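Titin (Homo sapiens, PDB 2J8O) forms the giant elastic filament of the muscle sarcomere, to which this tandem pair of immunoglobulin I-set domains probably contributes as structural modules. Local coordinates at residues 17-22 with 66-71; 38-43 with 73-78; 122-127 with 162-167; 173-178 with 188-193. One frame throughout, in Å; residues are numbered along the deposited sequence.

How the contacts relate
Contacts 1 and 2 lie in the first immunoglobulin domain and contacts 3 and 4 in the second, and each pair touches. In the first domain, about 14 Å separates the two centres, and Ile66 CD1 of contact 1 packs on Tyr77 CZ of contact 2 at 3.7 Å; Asp73 also takes a hydrogen bond from Thr70 N. Across the second sandwich the centres are about 12 Å apart, with Phe164 CZ against Leu193 CD2 at 3.5 Å. Neither contact of one domain touches a contact of the other; contacts 1 and 3 come nearest, about 11 Å between closest atoms. No active site is involved; bound glycerol, probably from the crystallisation liquor, lies about 4 Å from the side chains of Ile124 and Val191.

Contact 1 of 4, residues 17-22 with 66-71; sequences RYQSNA and IASVTD
The ring of Tyr18 meets the 66-71 segment with its edge: Val69 O and Asp71 CB both lie near the ring plane, the latter 3.7 Å from CE2. The Asp71 carboxylate stands steeply to the ring, its plane 76° away. Tyr18 gets there with CG anti to its own carbonyl carbon (chi1 -71°), which brings the far edge of the ring back to the 66-71 segment although CB starts off away from it; Val96 and Val98 of strand 86-102 also touch this side chain. The second flat group is the Asn21 amide, whose OD1 takes the N-H of Ser68 at 3.2 Å, the donor tilted 21° out of the amide plane. OD1 also rests on Ala67 CA. Backbone bonds make up the rest. Ala22 and Ile66 form one antiparallel hydrogen-bonded pair, Ile66 N giving to Ala22 O at 2.6 Å, while Val69 N reaches Ser20 O at 3.0 Å and Gln19 N reaches Val69 O at 2.8 Å, both nearly straight. Gln19 sits in a type II turn from Arg17 to Ser20. On the inner side Ala22 CB packs on Val69 CG2 at 3.8 Å, with Leu14 and Leu94 adjoining Ala22. The pairing of the sandwich strands thus outlasts their regular part: beyond the one regular pair two backbone bonds still join the loops, and the Asn21 amide oxygen takes up the N-H of Ser68.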
loop_
_atom_site.group_PDB
_atom_site.type_symbol
_atom_site.label_atom_id
_atom_site.label_comp_id
_atom_site.label_asym_id
_atom_site.label_seq_id
_atom_site.Cartn_x
_atom_site.Cartn_y
_atom_site.Cartn_z
ATOM N N ARG A 17 7.061 -4.626 2.905
ATOM C CA ARG A 17 6.395 -4.729 1.626
ATOM C C ARG A 17 5.183 -5.654 1.639
ATOM O O ARG A 17 5.048 -6.496 2.521
ATOM C CB ARG A 17 7.387 -5.191 0.578
ATOM C CG ARG A 17 8.272 -4.056 0.123
ATOM C CD ARG A 17 8.977 -4.373 -1.155
ATOM N NE ARG A 17 10.320 -3.821 -1.064
ATOM C CZ ARG A 17 11.270 -3.978 -1.973
ATOM N NH1 ARG A 17 11.037 -4.675 -3.085
ATOM N NH2 ARG A 17 12.453 -3.427 -1.754
ATOM N N TYR A 18 4.317 -5.499 0.638
ATOM C CA TYR A 18 3.138 -6.344 0.497
ATOM C C TYR A 18 3.455 -7.823 0.645
ATOM O O TYR A 18 4.521 -8.278 0.224
ATOM C CB TYR A 18 2.407 -6.061 -0.828
ATOM C CG TYR A 18 1.724 -4.712 -0.795
ATOM C CD1 TYR A 18 1.953 -3.751 -1.789
ATOM C CD2 TYR A 18 0.882 -4.365 0.282
ATOM C CE1 TYR A 18 1.336 -2.498 -1.724
ATOM C CE2 TYR A 18 0.257 -3.124 0.351
ATOM C CZ TYR A 18 0.484 -2.199 -0.647
ATOM O OH TYR A 18 -0.141 -0.982 -0.556
ATOM N N GLN A 19 2.534 -8.547 1.285
ATOM C CA GLN A 19 2.580 -10.017 1.387
ATOM C C GLN A 19 3.699 -10.600 2.244
ATOM O O GLN A 19 3.890 -11.818 2.272
ATOM C CB GLN A 19 2.626 -10.668 0.005
ATOM C CG GLN A 19 1.342 -10.539 -0.765
ATOM C CD GLN A 19 1.275 -11.505 -1.917
ATOM O OE1 GLN A 19 2.272 -11.744 -2.605
ATOM N NE2 GLN A 19 0.094 -12.073 -2.141
ATOM N N SER A 20 4.455 -9.758 2.925
ATOM C CA SER A 20 5.490 -10.296 3.764
ATOM C C SER A 20 5.019 -10.330 5.194
ATOM O O SER A 20 3.927 -9.869 5.501
ATOM C CB SER A 20 6.787 -9.518 3.648
ATOM O OG SER A 20 7.843 -10.327 4.162
ATOM N N ASN A 21 5.833 -10.909 6.060
ATOM C CA ASN A 21 5.470 -11.012 7.450
ATOM C C ASN A 21 6.015 -9.834 8.262
ATOM O O ASN A 21 7.207 -9.519 8.205
ATOM C CB ASN A 21 5.940 -12.348 8.021
ATOM C CG ASN A 21 5.147 -13.509 7.487
ATOM O OD1 ASN A 21 4.207 -13.323 6.708
ATOM N ND2 ASN A 21 5.508 -14.722 7.909
ATOM N N ALA A 22 5.130 -9.180 8.997
ATOM C CA ALA A 22 5.534 -8.126 9.919
ATOM C C ALA A 22 5.551 -8.693 11.316
ATOM O O ALA A 22 4.563 -9.306 11.759
ATOM C CB ALA A 22 4.617 -6.970 9.825
ATOM N N ILE A 66 2.303 -10.605 12.082
ATOM C CA ILE A 66 1.166 -10.375 11.212
ATOM C C ILE A 66 1.526 -10.941 9.847
ATOM O O ILE A 66 2.375 -10.377 9.159
ATOM C CB ILE A 66 0.883 -8.883 11.086
ATOM C CG1 ILE A 66 0.585 -8.294 12.469
ATOM C CG2 ILE A 66 -0.255 -8.590 10.103
ATOM C CD1 ILE A 66 0.928 -6.878 12.538
ATOM N N ALA A 67 0.901 -12.042 9.444
ATOM C CA ALA A 67 1.308 -12.669 8.156
ATOM C C ALA A 67 0.662 -12.054 6.922
ATOM O O ALA A 67 -0.463 -11.592 6.972
ATOM C CB ALA A 67 1.074 -14.173 8.175
ATOM N N SER A 68 1.387 -12.061 5.812
ATOM C CA SER A 68 0.855 -11.640 4.504
ATOM C C SER A 68 0.231 -10.241 4.551
ATOM O O SER A 68 -0.964 -10.057 4.293
ATOM C CB SER A 68 -0.128 -12.682 3.938
ATOM O OG SER A 68 -0.605 -12.294 2.651
ATOM N N VAL A 69 1.084 -9.269 4.861
ATOM C CA VAL A 69 0.703 -7.869 5.006
ATOM C C VAL A 69 -0.026 -7.342 3.787
ATOM O O VAL A 69 0.513 -7.296 2.681
ATOM C CB VAL A 69 1.932 -6.960 5.317
ATOM C CG1 VAL A 69 1.572 -5.471 5.157
ATOM C CG2 VAL A 69 2.433 -7.223 6.723
ATOM N N THR A 70 -1.274 -6.977 4.009
ATOM C CA THR A 70 -2.027 -6.125 3.106
ATOM C C THR A 70 -1.989 -4.721 3.701
ATOM O O THR A 70 -1.531 -4.525 4.843
ATOM C CB THR A 70 -3.477 -6.605 2.958
ATOM O OG1 THR A 70 -4.086 -5.890 1.891
ATOM C CG2 THR A 70 -4.277 -6.348 4.220
ATOM N N ASP A 71 -2.469 -3.733 2.962
ATOM C CA ASP A 71 -2.372 -2.383 3.483
ATOM C C ASP A 71 -3.469 -2.093 4.516
ATOM O O ASP A 71 -3.441 -1.064 5.181
ATOM C CB ASP A 71 -2.369 -1.373 2.345
ATOM C CG ASP A 71 -3.552 -1.525 1.478
ATOM O OD1 ASP A 71 -4.637 -1.734 2.069
ATOM O OD2 ASP A 71 -3.417 -1.457 0.228
#

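Contact 2 of 4, residues 38-43 with 73-78; sequences WYRQGK and DATVYQ
Arg40 and Tyr77 run side by side from neighbouring antiparallel strands, C and F of the immunoglobulin sandwich, and Tyr77 makes the tyrosine corner of this fold. With CG anti to its carbonyl carbon (chi1 -67°), the Tyr77 ring lies back along the chain and its OH gives a hydrogen bond to Asp73 O, modelled very short. Arg40 starts with CG anti to the backbone N (chi1 173°) and stays extended to NE, keeping it alongside the tyrosine; CG is 4.2 Å from Tyr77 CE2, and the guanidinium stands 77° from the ring plane. Thr75 CG2 sits over one guanidinium face, 4.3 Å above it, and the threonine crosses the arginine chain at about a right angle. The charge of Arg40 is met by a salt bridge to Asp72, that of Asp73 by one to Lys51. Gln41 lies in a type I' turn from Arg40 to Lys43; its chain is bent, and NE2 makes a weak bond to Thr75 OG1 at 2.8 Å. Towards the other end Tyr39 and Gln78 exchange backbone bonds as a hydrogen-bonded pair, with their CB atoms 4.0 Å apart. One water ties the polar ends together: it accepts from Arg40 NE at 3.1 Å and donates to Asp73 OD1 and Tyr77 OH, each at 2.7 Å.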
loop_
_atom_site.group_PDB
_atom_site.type_symbol
_atom_site.label_atom_id
_atom_site.label_comp_id
_atom_site.label_asym_id
_atom_site.label_seq_id
_atom_site.Cartn_x
_atom_site.Cartn_y
_atom_site.Cartn_z
ATOM N N TRP A 38 -2.587 -7.599 22.590
ATOM C CA TRP A 38 -2.275 -6.806 21.411
ATOM C C TRP A 38 -3.541 -6.178 20.864
ATOM O O TRP A 38 -4.637 -6.706 21.088
ATOM C CB TRP A 38 -1.608 -7.678 20.396
ATOM C CG TRP A 38 -0.282 -8.205 20.826
ATOM C CD1 TRP A 38 -0.033 -9.320 21.590
ATOM C CD2 TRP A 38 0.996 -7.664 20.476
ATOM N NE1 TRP A 38 1.325 -9.492 21.736
ATOM C CE2 TRP A 38 1.974 -8.496 21.048
ATOM C CE3 TRP A 38 1.405 -6.544 19.749
ATOM C CZ2 TRP A 38 3.340 -8.240 20.911
ATOM C CZ3 TRP A 38 2.765 -6.295 19.615
ATOM C CH2 TRP A 38 3.708 -7.138 20.188
ATOM N N TYR A 39 -3.404 -5.026 20.214
ATOM C CA TYR A 39 -4.569 -4.251 19.788
ATOM C C TYR A 39 -4.270 -3.556 18.484
ATOM O O TYR A 39 -3.106 -3.358 18.133
ATOM C CB TYR A 39 -5.010 -3.203 20.830
ATOM C CG TYR A 39 -5.389 -3.752 22.180
ATOM C CD1 TYR A 39 -4.419 -3.982 23.149
ATOM C CD2 TYR A 39 -6.715 -4.030 22.496
ATOM C CE1 TYR A 39 -4.747 -4.474 24.400
ATOM C CE2 TYR A 39 -7.055 -4.539 23.752
ATOM C CZ TYR A 39 -6.050 -4.756 24.698
ATOM O OH TYR A 39 -6.344 -5.259 25.948
ATOM N N ARG A 40 -5.338 -3.194 17.778
ATOM C CA ARG A 40 -5.258 -2.576 16.467
ATOM C C ARG A 40 -6.346 -1.550 16.495
ATOM O O ARG A 40 -7.544 -1.878 16.604
ATOM C CB ARG A 40 -5.501 -3.631 15.383
ATOM C CG ARG A 40 -5.624 -3.153 13.957
ATOM C CD ARG A 40 -6.194 -4.315 13.182
ATOM N NE ARG A 40 -6.120 -4.207 11.734
ATOM C CZ ARG A 40 -6.808 -3.345 10.992
ATOM N NH1 ARG A 40 -7.594 -2.444 11.554
ATOM N NH2 ARG A 40 -6.682 -3.366 9.672
ATOM N N GLN A 41 -5.924 -0.292 16.460
ATOM C CA GLN A 41 -6.841 0.824 16.697
ATOM C C GLN A 41 -7.780 0.506 17.871
ATOM O O GLN A 41 -9.002 0.702 17.792
ATOM C CB GLN A 41 -7.601 1.145 15.417
ATOM C CG GLN A 41 -6.670 1.133 14.194
ATOM C CD GLN A 41 -7.359 0.625 12.970
ATOM O OE1 GLN A 41 -8.248 -0.229 13.043
ATOM N NE2 GLN A 41 -6.967 1.151 11.825
ATOM N N GLY A 42 -7.184 0.004 18.957
ATOM C CA GLY A 42 -7.903 -0.253 20.214
ATOM C C GLY A 42 -8.950 -1.361 20.241
ATOM O O GLY A 42 -9.788 -1.392 21.153
ATOM N N LYS A 43 -8.935 -2.242 19.231
ATOM C CA LYS A 43 -9.667 -3.515 19.284
ATOM C C LYS A 43 -8.608 -4.575 19.487
ATOM O O LYS A 43 -7.564 -4.524 18.836
ATOM C CB LYS A 43 -10.418 -3.797 17.985
ATOM C CG LYS A 43 -11.563 -2.827 17.646
ATOM C CD LYS A 43 -12.399 -3.295 16.409
ATOM C CE LYS A 43 -11.578 -3.422 15.094
ATOM N NZ LYS A 43 -12.467 -3.477 13.865
ATOM N N ASP A 73 -3.538 -3.935 6.992
ATOM C CA ASP A 73 -2.716 -4.151 8.171
ATOM C C ASP A 73 -1.800 -2.949 8.481
ATOM O O ASP A 73 -1.229 -2.881 9.578
ATOM C CB ASP A 73 -1.873 -5.417 8.047
ATOM C CG ASP A 73 -2.670 -6.626 7.593
ATOM O OD1 ASP A 73 -3.497 -7.144 8.370
ATOM O OD2 ASP A 73 -2.443 -7.089 6.447
ATOM N N ALA A 74 -1.686 -2.009 7.542
ATOM C CA ALA A 74 -0.828 -0.825 7.671
ATOM C C ALA A 74 -1.475 0.213 8.558
ATOM O O ALA A 74 -2.244 1.056 8.098
ATOM C CB ALA A 74 -0.505 -0.213 6.302
ATOM N N THR A 75 -1.148 0.152 9.839
ATOM C CA THR A 75 -1.871 0.931 10.821
ATOM C C THR A 75 -1.084 1.033 12.140
ATOM O O THR A 75 0.018 0.509 12.263
ATOM C CB THR A 75 -3.329 0.359 11.014
ATOM O OG1 THR A 75 -4.190 1.355 11.573
ATOM C CG2 THR A 75 -3.336 -0.859 11.892
ATOM N N VAL A 76 -1.650 1.741 13.110
ATOM C CA VAL A 76 -1.023 1.862 14.419
ATOM C C VAL A 76 -1.430 0.670 15.259
ATOM O O VAL A 76 -2.601 0.332 15.320
ATOM C CB VAL A 76 -1.358 3.210 15.115
ATOM C CG1 VAL A 76 -2.832 3.558 14.979
ATOM C CG2 VAL A 76 -0.966 3.175 16.574
ATOM N N TYR A 77 -0.453 0.011 15.866
ATOM C CA TYR A 77 -0.720 -1.093 16.771
ATOM C C TYR A 77 -0.396 -0.662 18.206
ATOM O O TYR A 77 0.464 0.193 18.431
ATOM C CB TYR A 77 0.057 -2.350 16.350
ATOM C CG TYR A 77 -0.423 -2.917 15.031
ATOM C CD1 TYR A 77 -0.043 -2.331 13.819
ATOM C CD2 TYR A 77 -1.255 -4.040 14.986
ATOM C CE1 TYR A 77 -0.471 -2.836 12.618
ATOM C CE2 TYR A 77 -1.702 -4.551 13.782
ATOM C CZ TYR A 77 -1.305 -3.948 12.593
ATOM O OH TYR A 77 -1.741 -4.432 11.367
ATOM N N GLN A 78 -1.115 -1.233 19.160
ATOM C CA GLN A 78 -0.974 -0.883 20.572
ATOM C C GLN A 78 -0.680 -2.209 21.240
ATOM O O GLN A 78 -1.239 -3.236 20.847
ATOM C CB GLN A 78 -2.277 -0.259 21.117
ATOM C CG GLN A 78 -2.214 0.193 22.603
ATOM C CD GLN A 78 -3.593 0.412 23.310
ATOM O OE1 GLN A 78 -4.625 0.630 22.662
ATOM N NE2 GLN A 78 -3.591 0.348 24.648
HETATM O O HOH W 1 -3.820 -6.024 10.837
#

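Contact 3 of 4, residues 122-127 with 162-167; sequences VSIKIP and LVFPNG
Val122 and Phe164 lie side by side and point the same way into the second domain, Val122 CG1 resting 3.5 Å from Phe164 CD2. That methyl reaches the ring because it occupies the slot between the backbone N and the carbonyl carbon (chi1 51°). Ile124 CD1 comes to the ring edge, 4.2 Å from Phe164 CE2, and is about as far from Leu162 CD2. On the other face the pair is mixed, Ser123 OG lying against Val163 CB at 3.4 Å.

The backbones hold these groups in step. Ile124 and Leu162 are an antiparallel hydrogen-bonded pair, with Ile124 N 2.6 Å from Leu162 O in the carbonyl plane, whereas the return bond from Leu162 N arrives well above the plane of the Ile124 carbonyl. Phe164 N adds a weak bond to Val122 O at 3.3 Å as the strand ends. Further out, Val168 touches Val122, Tyr151 touches Leu162, and Val191 of strand 185-195 meets Ile124 from the facing sheet. The strands concerned, B and E of the immunoglobulin sandwich, therefore present an apolar inner face to that sheet, while backbone bonds between them, and from Val163 on to Gln152, take up polar groups along the chain.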
loop_
_atom_site.group_PDB
_atom_site.type_symbol
_atom_site.label_atom_id
_atom_site.label_comp_id
_atom_site.label_asym_id
_atom_site.label_seq_id
_atom_site.Cartn_x
_atom_site.Cartn_y
_atom_site.Cartn_z
ATOM N N VAL A 122 -13.499 6.229 -24.832
ATOM C CA VAL A 122 -12.525 5.253 -24.445
ATOM C C VAL A 122 -11.912 5.657 -23.093
ATOM O O VAL A 122 -11.726 6.853 -22.819
ATOM C CB VAL A 122 -11.508 5.042 -25.597
ATOM C CG1 VAL A 122 -10.952 6.361 -26.064
ATOM C CG2 VAL A 122 -10.396 4.098 -25.203
ATOM N N SER A 123 -11.668 4.672 -22.235
ATOM C CA SER A 123 -11.014 4.928 -20.966
ATOM C C SER A 123 -9.892 3.925 -20.799
ATOM O O SER A 123 -10.133 2.734 -20.570
ATOM C CB SER A 123 -11.978 4.813 -19.766
ATOM O OG SER A 123 -12.718 6.009 -19.569
ATOM N N ILE A 124 -8.667 4.412 -20.907
ATOM C CA ILE A 124 -7.536 3.559 -20.671
ATOM C C ILE A 124 -7.262 3.483 -19.179
ATOM O O ILE A 124 -6.521 4.292 -18.621
ATOM C CB ILE A 124 -6.298 3.997 -21.467
ATOM C CG1 ILE A 124 -6.674 4.153 -22.952
ATOM C CG2 ILE A 124 -5.242 2.952 -21.311
ATOM C CD1 ILE A 124 -5.848 5.161 -23.721
ATOM N N LYS A 125 -7.890 2.500 -18.550
ATOM C CA LYS A 125 -7.727 2.259 -17.146
ATOM C C LYS A 125 -6.427 1.462 -16.849
ATOM O O LYS A 125 -6.284 0.306 -17.274
ATOM C CB LYS A 125 -8.968 1.524 -16.639
ATOM C CG LYS A 125 -8.843 0.986 -15.226
ATOM C CD LYS A 125 -9.955 0.007 -14.938
ATOM C CE LYS A 125 -9.750 -0.695 -13.629
ATOM N NZ LYS A 125 -11.074 -0.843 -12.956
ATOM N N ILE A 126 -5.517 2.082 -16.085
ATOM C CA ILE A 126 -4.195 1.557 -15.758
ATOM C C ILE A 126 -3.987 1.449 -14.237
ATOM O O ILE A 126 -3.753 2.454 -13.576
ATOM C CB ILE A 126 -3.102 2.511 -16.297
ATOM C CG1 ILE A 126 -3.155 2.638 -17.825
ATOM C CG2 ILE A 126 -1.735 2.092 -15.828
ATOM C CD1 ILE A 126 -2.445 1.537 -18.562
ATOM N N PRO A 127 -4.067 0.236 -13.676
ATOM C CA PRO A 127 -3.826 0.072 -12.250
ATOM C C PRO A 127 -2.365 0.279 -11.884
ATOM O O PRO A 127 -1.481 0.148 -12.719
ATOM C CB PRO A 127 -4.223 -1.383 -11.993
ATOM C CG PRO A 127 -5.052 -1.760 -13.200
ATOM C CD PRO A 127 -4.438 -1.033 -14.311
ATOM N N LEU A 162 -6.975 7.168 -18.518
ATOM C CA LEU A 162 -7.027 8.239 -19.499
ATOM C C LEU A 162 -8.323 8.100 -20.291
ATOM O O LEU A 162 -8.629 6.993 -20.802
ATOM C CB LEU A 162 -5.813 8.248 -20.435
ATOM C CG LEU A 162 -5.861 9.349 -21.513
ATOM C CD1 LEU A 162 -5.861 10.748 -20.892
ATOM C CD2 LEU A 162 -4.757 9.212 -22.584
ATOM N N VAL A 163 -9.070 9.233 -20.387
ATOM C CA VAL A 163 -10.398 9.206 -20.951
ATOM C C VAL A 163 -10.541 10.365 -21.928
ATOM O O VAL A 163 -9.940 11.430 -21.744
ATOM C CB VAL A 163 -11.485 9.209 -19.819
ATOM C CG1 VAL A 163 -10.864 9.569 -18.460
ATOM C CG2 VAL A 163 -12.687 10.107 -20.142
ATOM N N PHE A 164 -11.329 10.138 -22.984
ATOM C CA PHE A 164 -11.556 11.127 -24.027
ATOM C C PHE A 164 -13.032 11.517 -23.961
ATOM O O PHE A 164 -13.899 10.806 -24.527
ATOM C CB PHE A 164 -11.198 10.533 -25.409
ATOM C CG PHE A 164 -9.755 10.055 -25.514
ATOM C CD1 PHE A 164 -8.883 10.616 -26.454
ATOM C CD2 PHE A 164 -9.265 9.059 -24.663
ATOM C CE1 PHE A 164 -7.527 10.183 -26.540
ATOM C CE2 PHE A 164 -7.922 8.620 -24.736
ATOM C CZ PHE A 164 -7.060 9.188 -25.678
ATOM N N PRO A 165 -13.340 12.568 -23.155
ATOM C CA PRO A 165 -14.692 13.061 -22.958
ATOM C C PRO A 165 -15.535 13.165 -24.235
ATOM O O PRO A 165 -16.672 12.693 -24.225
ATOM C CB PRO A 165 -14.463 14.428 -22.321
ATOM C CG PRO A 165 -13.296 14.264 -21.520
ATOM C CD PRO A 165 -12.388 13.321 -22.300
ATOM N N ASN A 166 -15.027 13.783 -25.307
ATOM C CA ASN A 166 -15.708 13.689 -26.618
ATOM C C ASN A 166 -15.368 12.313 -27.175
ATOM O O ASN A 166 -14.452 11.667 -26.682
ATOM C CB ASN A 166 -15.244 14.772 -27.605
ATOM C CG ASN A 166 -15.184 16.155 -26.920
ATOM O OD1 ASN A 166 -14.194 16.421 -26.133
ATOM N ND2 ASN A 166 -16.234 17.044 -27.208
ATOM N N GLY A 167 -16.071 11.852 -28.216
ATOM C CA GLY A 167 -15.609 10.594 -28.826
ATOM C C GLY A 167 -14.127 10.655 -29.217
ATOM O O GLY A 167 -13.582 11.728 -29.495
#

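Contact 4 of 4, residues 173-178 with 188-193; sequences AGFYVV and QKTVEL
The F-G hairpin of the second immunoglobulin domain supplies this contact: strands 174-182 and 185-195 run antiparallel, their short segment axes 4.5 Å apart at closest approach. Three hydrogen-bonded pairs, Gly174-Leu193, Tyr176-Val191 and Val178-Lys189, each exchange two backbone bonds; Leu193 N to Gly174 O and Val191 N to Tyr176 O are both 2.7 Å.

On the face carrying Phe175, the Glu192 chain, extended with CG anti to its backbone N (chi1 -175°), lies alongside the phenylalanine and pointing the same way. Glu192 CG sits over one face of the ring in a CH-pi contact, 4.1 Å from the centroid and offset toward the rim. The carboxylate is only 25° from the ring plane, with CD 3.6 Å from Phe175 CZ. Further along, Val177 CG1 meets Gln188 CG at 3.4 Å.

The opposite face turns inward. Tyr176 CE1 touches Leu193 CD2 at 3.7 Å, the two side chains crossing at a slant, while the Tyr176 hydroxyl bonds to Asp172 O, a tyrosine corner. Trp138 packs against Tyr176 and Val178. The hairpin is thus two-sided: Tyr176, Val178, Val191 and Leu193 pack inward, the tyrosine hydroxyl satisfied by Asp172, while outside a methylene of charged Glu192 lies on an aromatic ring.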
loop_
_atom_site.group_PDB
_atom_site.type_symbol
_atom_site.label_atom_id
_atom_site.label_comp_id
_atom_site.label_asym_id
_atom_site.label_seq_id
_atom_site.Cartn_x
_atom_site.Cartn_y
_atom_site.Cartn_z
ATOM N N ALA A 173 -5.163 9.034 -31.801
ATOM C CA ALA A 173 -4.438 7.773 -32.059
ATOM C C ALA A 173 -2.939 7.982 -31.877
ATOM O O ALA A 173 -2.411 9.052 -32.210
ATOM C CB ALA A 173 -4.711 7.287 -33.488
ATOM N N GLY A 174 -2.253 6.960 -31.386
ATOM C CA GLY A 174 -0.815 7.044 -31.229
ATOM C C GLY A 174 -0.331 6.415 -29.944
ATOM O O GLY A 174 -0.893 5.425 -29.485
ATOM N N PHE A 175 0.703 7.013 -29.360
ATOM C CA PHE A 175 1.427 6.406 -28.243
ATOM C C PHE A 175 1.352 7.240 -26.979
ATOM O O PHE A 175 1.770 8.411 -26.965
ATOM C CB PHE A 175 2.875 6.168 -28.643
ATOM C CG PHE A 175 3.026 5.213 -29.794
ATOM C CD1 PHE A 175 2.960 5.671 -31.110
ATOM C CD2 PHE A 175 3.202 3.849 -29.565
ATOM C CE1 PHE A 175 3.089 4.787 -32.178
ATOM C CE2 PHE A 175 3.342 2.959 -30.636
ATOM C CZ PHE A 175 3.292 3.426 -31.932
ATOM N N TYR A 176 0.806 6.634 -25.931
ATOM C CA TYR A 176 0.615 7.318 -24.650
ATOM C C TYR A 176 1.485 6.714 -23.593
ATOM O O TYR A 176 1.573 5.490 -23.470
ATOM C CB TYR A 176 -0.870 7.299 -24.196
ATOM C CG TYR A 176 -1.755 8.116 -25.102
ATOM C CD1 TYR A 176 -2.381 7.535 -26.203
ATOM C CD2 TYR A 176 -1.921 9.480 -24.896
ATOM C CE1 TYR A 176 -3.195 8.290 -27.061
ATOM C CE2 TYR A 176 -2.730 10.248 -25.756
ATOM C CZ TYR A 176 -3.352 9.644 -26.832
ATOM O OH TYR A 176 -4.115 10.393 -27.680
ATOM N N VAL A 177 2.143 7.569 -22.830
ATOM C CA VAL A 177 3.076 7.091 -21.804
ATOM C C VAL A 177 2.530 7.457 -20.438
ATOM O O VAL A 177 2.223 8.629 -20.175
ATOM C CB VAL A 177 4.470 7.707 -21.989
ATOM C CG1 VAL A 177 5.443 7.112 -21.015
ATOM C CG2 VAL A 177 4.952 7.480 -23.385
ATOM N N VAL A 178 2.370 6.452 -19.589
ATOM C CA VAL A 178 1.893 6.671 -18.250
ATOM C C VAL A 178 3.037 6.354 -17.308
ATOM O O VAL A 178 3.772 5.384 -17.511
ATOM C CB VAL A 178 0.607 5.846 -17.917
ATOM C CG1 VAL A 178 0.834 4.344 -18.082
ATOM C CG2 VAL A 178 0.139 6.137 -16.497
ATOM N N GLN A 188 7.090 2.980 -15.816
ATOM C CA GLN A 188 6.494 3.710 -16.906
ATOM C C GLN A 188 6.067 2.683 -17.918
ATOM O O GLN A 188 6.697 1.635 -18.036
ATOM C CB GLN A 188 7.526 4.685 -17.485
ATOM C CG GLN A 188 7.192 5.240 -18.830
ATOM C CD GLN A 188 8.355 5.974 -19.467
ATOM O OE1 GLN A 188 8.955 6.865 -18.863
ATOM N NE2 GLN A 188 8.661 5.614 -20.711
ATOM N N LYS A 189 4.996 2.967 -18.635
ATOM C CA LYS A 189 4.482 2.040 -19.613
ATOM C C LYS A 189 3.936 2.842 -20.754
ATOM O O LYS A 189 3.441 3.947 -20.554
ATOM C CB LYS A 189 3.349 1.182 -19.023
ATOM C CG LYS A 189 3.768 0.191 -17.948
ATOM C CD LYS A 189 4.741 -0.858 -18.456
ATOM C CE LYS A 189 5.638 -1.333 -17.310
ATOM N NZ LYS A 189 6.159 -2.688 -17.526
ATOM N N THR A 190 4.039 2.289 -21.958
ATOM C CA THR A 190 3.417 2.882 -23.132
ATOM C C THR A 190 2.119 2.143 -23.468
ATOM O O THR A 190 2.018 0.930 -23.311
ATOM C CB THR A 190 4.409 2.886 -24.292
ATOM O OG1 THR A 190 5.497 3.729 -23.930
ATOM C CG2 THR A 190 3.815 3.474 -25.538
ATOM N N VAL A 191 1.115 2.882 -23.912
ATOM C CA VAL A 191 -0.103 2.275 -24.449
ATOM C C VAL A 191 -0.311 2.809 -25.853
ATOM O O VAL A 191 -0.363 4.026 -26.046
ATOM C CB VAL A 191 -1.313 2.593 -23.554
ATOM C CG1 VAL A 191 -2.626 2.189 -24.213
ATOM C CG2 VAL A 191 -1.152 1.893 -22.189
ATOM N N GLU A 192 -0.402 1.926 -26.849
ATOM C CA GLU A 192 -0.753 2.408 -28.183
ATOM C C GLU A 192 -2.257 2.450 -28.399
ATOM O O GLU A 192 -2.955 1.490 -28.114
ATOM C CB GLU A 192 -0.068 1.624 -29.317
ATOM C CG GLU A 192 -0.371 2.249 -30.697
ATOM C CD GLU A 192 0.219 1.497 -31.885
ATOM O OE1 GLU A 192 0.871 0.458 -31.678
ATOM O OE2 GLU A 192 0.021 1.949 -33.042
ATOM N N LEU A 193 -2.745 3.552 -28.950
ATOM C CA LEU A 193 -4.168 3.691 -29.231
ATOM C C LEU A 193 -4.336 3.770 -30.724
ATOM O O LEU A 193 -3.652 4.554 -31.374
ATOM C CB LEU A 193 -4.740 4.944 -28.552
ATOM C CG LEU A 193 -6.102 5.539 -28.982
ATOM C CD1 LEU A 193 -7.252 4.539 -28.916
ATOM C CD2 LEU A 193 -6.440 6.771 -28.147
#